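Side-chain contact in formiminoglutamase (Trypanosoma cruzi, PDB 4MYK), which is an arginase-like manganese metalloenzyme that hydrolyses N-formimino-L-glutamate to L-glutamate and formamide: residues V33-P38 and S103-V108. The protein carries 1 engineered substitution. Residues are numbered along the deposited sequence; the frame is centred on the assembly and turned at random.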
ATOM      1  N   VAL A  33     -11.898 -29.231  -5.463  1.00 21.37           N
ATOM      2  CA  VAL A  33     -10.808 -29.986  -4.851  1.00 20.26           C
ATOM      3  C   VAL A  33      -9.474 -29.217  -4.820  1.00 18.11           C
ATOM      4  O   VAL A  33      -8.983 -28.758  -5.850  1.00 19.06           O
ATOM      5  CB  VAL A  33     -10.680 -31.397  -5.484  1.00 23.00           C
ATOM      6  CG1 VAL A  33      -9.435 -32.121  -4.980  1.00 19.36           C
ATOM      7  CG2 VAL A  33     -11.941 -32.211  -5.172  1.00 21.79           C
ATOM      8  N   ILE A  34      -8.927 -29.071  -3.609  1.00 18.33           N
ATOM      9  CA  ILE A  34      -7.658 -28.386  -3.359  1.00 19.92           C
ATOM     10  C   ILE A  34      -6.468 -29.355  -3.396  1.00 18.62           C
ATOM     11  O   ILE A  34      -6.449 -30.372  -2.704  1.00 18.08           O
ATOM     12  CB  ILE A  34      -7.656 -27.676  -1.981  1.00 18.62           C
ATOM     13  CG1 ILE A  34      -8.780 -26.646  -1.891  1.00 17.75           C
ATOM     14  CG2 ILE A  34      -6.316 -27.022  -1.716  1.00 16.01           C
ATOM     15  CD1 ILE A  34      -9.062 -26.197  -0.475  1.00 18.97           C
ATOM     16  N   ILE A  35      -5.475 -29.016  -4.211  1.00 18.18           N
ATOM     17  CA  ILE A  35      -4.288 -29.843  -4.390  1.00 18.58           C
ATOM     18  C   ILE A  35      -3.065 -28.986  -4.111  1.00 16.73           C
ATOM     19  O   ILE A  35      -2.931 -27.902  -4.663  1.00 16.69           O
ATOM     20  CB  ILE A  35      -4.206 -30.403  -5.847  1.00 17.88           C
ATOM     21  CG1 ILE A  35      -5.417 -31.298  -6.150  1.00 19.08           C
ATOM     22  CG2 ILE A  35      -2.901 -31.163  -6.069  1.00 20.35           C
ATOM     23  CD1 ILE A  35      -5.784 -31.387  -7.634  1.00 16.84           C
ATOM     24  N   GLY A  36      -2.178 -29.462  -3.252  1.00 15.94           N
ATOM     25  CA  GLY A  36      -0.986 -28.705  -2.926  1.00 17.09           C
ATOM     26  C   GLY A  36       0.191 -29.108  -3.784  1.00 18.11           C
ATOM     27  O   GLY A  36       0.384 -30.289  -4.073  1.00 18.24           O
ATOM     28  N   PHE A  37       0.977 -28.118  -4.200  1.00 16.93           N
ATOM     29  CA  PHE A  37       2.220 -28.377  -4.918  1.00 16.83           C
ATOM     30  C   PHE A  37       3.405 -27.639  -4.273  1.00 16.90           C
ATOM     31  O   PHE A  37       3.814 -26.561  -4.736  1.00 17.46           O
ATOM     32  CB  PHE A  37       2.081 -28.045  -6.411  1.00 19.83           C
ATOM     33  CG  PHE A  37       3.118 -28.714  -7.281  1.00 21.27           C
ATOM     34  CD1 PHE A  37       3.176 -30.099  -7.373  1.00 21.72           C
ATOM     35  CD2 PHE A  37       4.025 -27.962  -8.003  1.00 18.50           C
ATOM     36  CE1 PHE A  37       4.124 -30.714  -8.157  1.00 23.97           C
ATOM     37  CE2 PHE A  37       4.971 -28.567  -8.794  1.00 20.08           C
ATOM     38  CZ  PHE A  37       5.023 -29.946  -8.873  1.00 25.37           C
ATOM     39  N   PRO A  38       3.974 -28.237  -3.207  1.00 19.22           N
ATOM     40  CA  PRO A  38       5.029 -27.626  -2.394  1.00 17.75           C
ATOM     41  C   PRO A  38       6.414 -27.700  -3.056  1.00 19.96           C
ATOM     42  O   PRO A  38       7.304 -28.368  -2.531  1.00 20.20           O
ATOM     43  CB  PRO A  38       5.017 -28.474  -1.112  1.00 19.53           C
ATOM     44  CG  PRO A  38       4.071 -29.641  -1.372  1.00 19.35           C
ATOM     45  CD  PRO A  38       3.744 -29.638  -2.824  1.00 18.62           C
ATOM     46  N   SER A 103      -1.593 -35.674 -13.594  1.00 18.09           N
ATOM     47  CA  SER A 103      -2.463 -36.828 -13.610  1.00 18.60           C
ATOM     48  C   SER A 103      -3.627 -36.613 -12.653  1.00 18.23           C
ATOM     49  O   SER A 103      -4.762 -36.998 -12.934  1.00 21.93           O
ATOM     50  CB  SER A 103      -1.662 -38.073 -13.237  1.00 21.75           C
ATOM     51  OG  SER A 103      -2.445 -39.242 -13.374  1.00 21.59           O
ATOM     52  N   LYS A 104      -3.331 -35.982 -11.526  1.00 22.15           N
ATOM     53  CA  LYS A 104      -4.313 -35.727 -10.475  1.00 21.60           C
ATOM     54  C   LYS A 104      -5.333 -34.672 -10.871  1.00 18.06           C
ATOM     55  O   LYS A 104      -6.518 -34.856 -10.683  1.00 19.04           O
ATOM     56  CB  LYS A 104      -3.603 -35.290  -9.191  1.00 20.99           C
ATOM     57  CG  LYS A 104      -4.549 -34.937  -8.050  1.00 18.45           C
ATOM     58  CD  LYS A 104      -5.464 -36.086  -7.738  1.00 21.63           C
ATOM     59  CE  LYS A 104      -6.114 -35.897  -6.390  1.00 20.07           C
ATOM     60  NZ  LYS A 104      -6.707 -37.172  -5.904  1.00 26.68           N
ATOM     61  N   VAL A 105      -4.860 -33.552 -11.399  1.00 19.35           N
ATOM     62  CA  VAL A 105      -5.752 -32.507 -11.874  1.00 18.58           C
ATOM     63  C   VAL A 105      -6.683 -33.053 -12.956  1.00 20.87           C
ATOM     64  O   VAL A 105      -7.879 -32.741 -12.975  1.00 24.35           O
ATOM     65  CB  VAL A 105      -4.957 -31.295 -12.418  1.00 21.01           C
ATOM     66  CG1 VAL A 105      -5.897 -30.275 -13.065  1.00 18.38           C
ATOM     67  CG2 VAL A 105      -4.147 -30.657 -11.302  1.00 18.78           C
ATOM     68  N   PHE A 106      -6.137 -33.875 -13.851  1.00 22.46           N
ATOM     69  CA  PHE A 106      -6.935 -34.460 -14.924  1.00 21.04           C
ATOM     70  C   PHE A 106      -8.090 -35.298 -14.396  1.00 23.51           C
ATOM     71  O   PHE A 106      -9.228 -35.148 -14.840  1.00 24.78           O
ATOM     72  CB  PHE A 106      -6.098 -35.325 -15.855  1.00 21.74           C
ATOM     73  CG  PHE A 106      -6.928 -36.071 -16.862  1.00 29.50           C
ATOM     74  CD1 PHE A 106      -7.438 -35.421 -17.978  1.00 25.88           C
ATOM     75  CD2 PHE A 106      -7.236 -37.411 -16.676  1.00 29.68           C
ATOM     76  CE1 PHE A 106      -8.219 -36.092 -18.897  1.00 24.49           C
ATOM     77  CE2 PHE A 106      -8.014 -38.087 -17.601  1.00 28.09           C
ATOM     78  CZ  PHE A 106      -8.506 -37.424 -18.712  1.00 25.24           C
ATOM     79  N   THR A 107      -7.791 -36.185 -13.452  1.00 24.17           N
ATOM     80  CA  THR A 107      -8.820 -37.025 -12.849  1.00 23.74           C
ATOM     81  C   THR A 107      -9.963 -36.186 -12.266  1.00 23.83           C
ATOM     82  O   THR A 107     -11.129 -36.458 -12.539  1.00 23.69           O
ATOM     83  CB  THR A 107      -8.229 -38.008 -11.799  1.00 23.68           C
ATOM     84  OG1 THR A 107      -7.750 -37.286 -10.659  1.00 28.46           O
ATOM     85  CG2 THR A 107      -7.080 -38.800 -12.400  1.00 22.72           C
ATOM     86  N   VAL A 108      -9.631 -35.153 -11.491  1.00 24.53           N
ATOM     87  CA  VAL A 108     -10.653 -34.248 -10.952  1.00 24.54           C
ATOM     88  C   VAL A 108     -11.450 -33.598 -12.083  1.00 21.40           C
ATOM     89  O   VAL A 108     -12.674 -33.485 -12.013  1.00 19.31           O
ATOM     90  CB  VAL A 108     -10.058 -33.144 -10.030  1.00 19.67           C
ATOM     91  CG1 VAL A 108     -11.141 -32.178  -9.604  1.00 20.87           C
ATOM     92  CG2 VAL A 108      -9.428 -33.756  -8.809  1.00 20.74           C
TER
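I35 reaches the helix with the end of its longer branch: CD1 lies 3.8 Å from CG of K104 and 4.1 Å from CG2 of V105, so one methyl meets two consecutive helical residues. With CG1 anti to the carbonyl carbon (chi1 -62°) and the chain extended beyond it, this slender arm extends toward the helix. A second apolar touch, V33 CG1 to V108 CG2 at 4.2 Å, lies two residues back along the strand and one helical turn on from K104. Beta-branching suits V33 and I35 to the strand, while V105 and V108 offer short methyl branches on the buried helix face. Strand 33-37 and helical residues 103-108 run almost antiparallel, axes 10.3 Å apart at closest, as expected where a helix packs on a parallel sheet in the alpha/beta arginase fold; helix 94-110 links strand 83-88 to 114-119, which flank 32-37. K104 is partly exposed, so its methylenes can lie on I35 while NZ forms a salt bridge with OE1 of E27. Within the helix, the carbonyl oxygen of K104 accepts from V108 N and, at 2.7 Å, from T107 OG1, both from the same face of its plane, the hydroxyl tilted 24° from that plane.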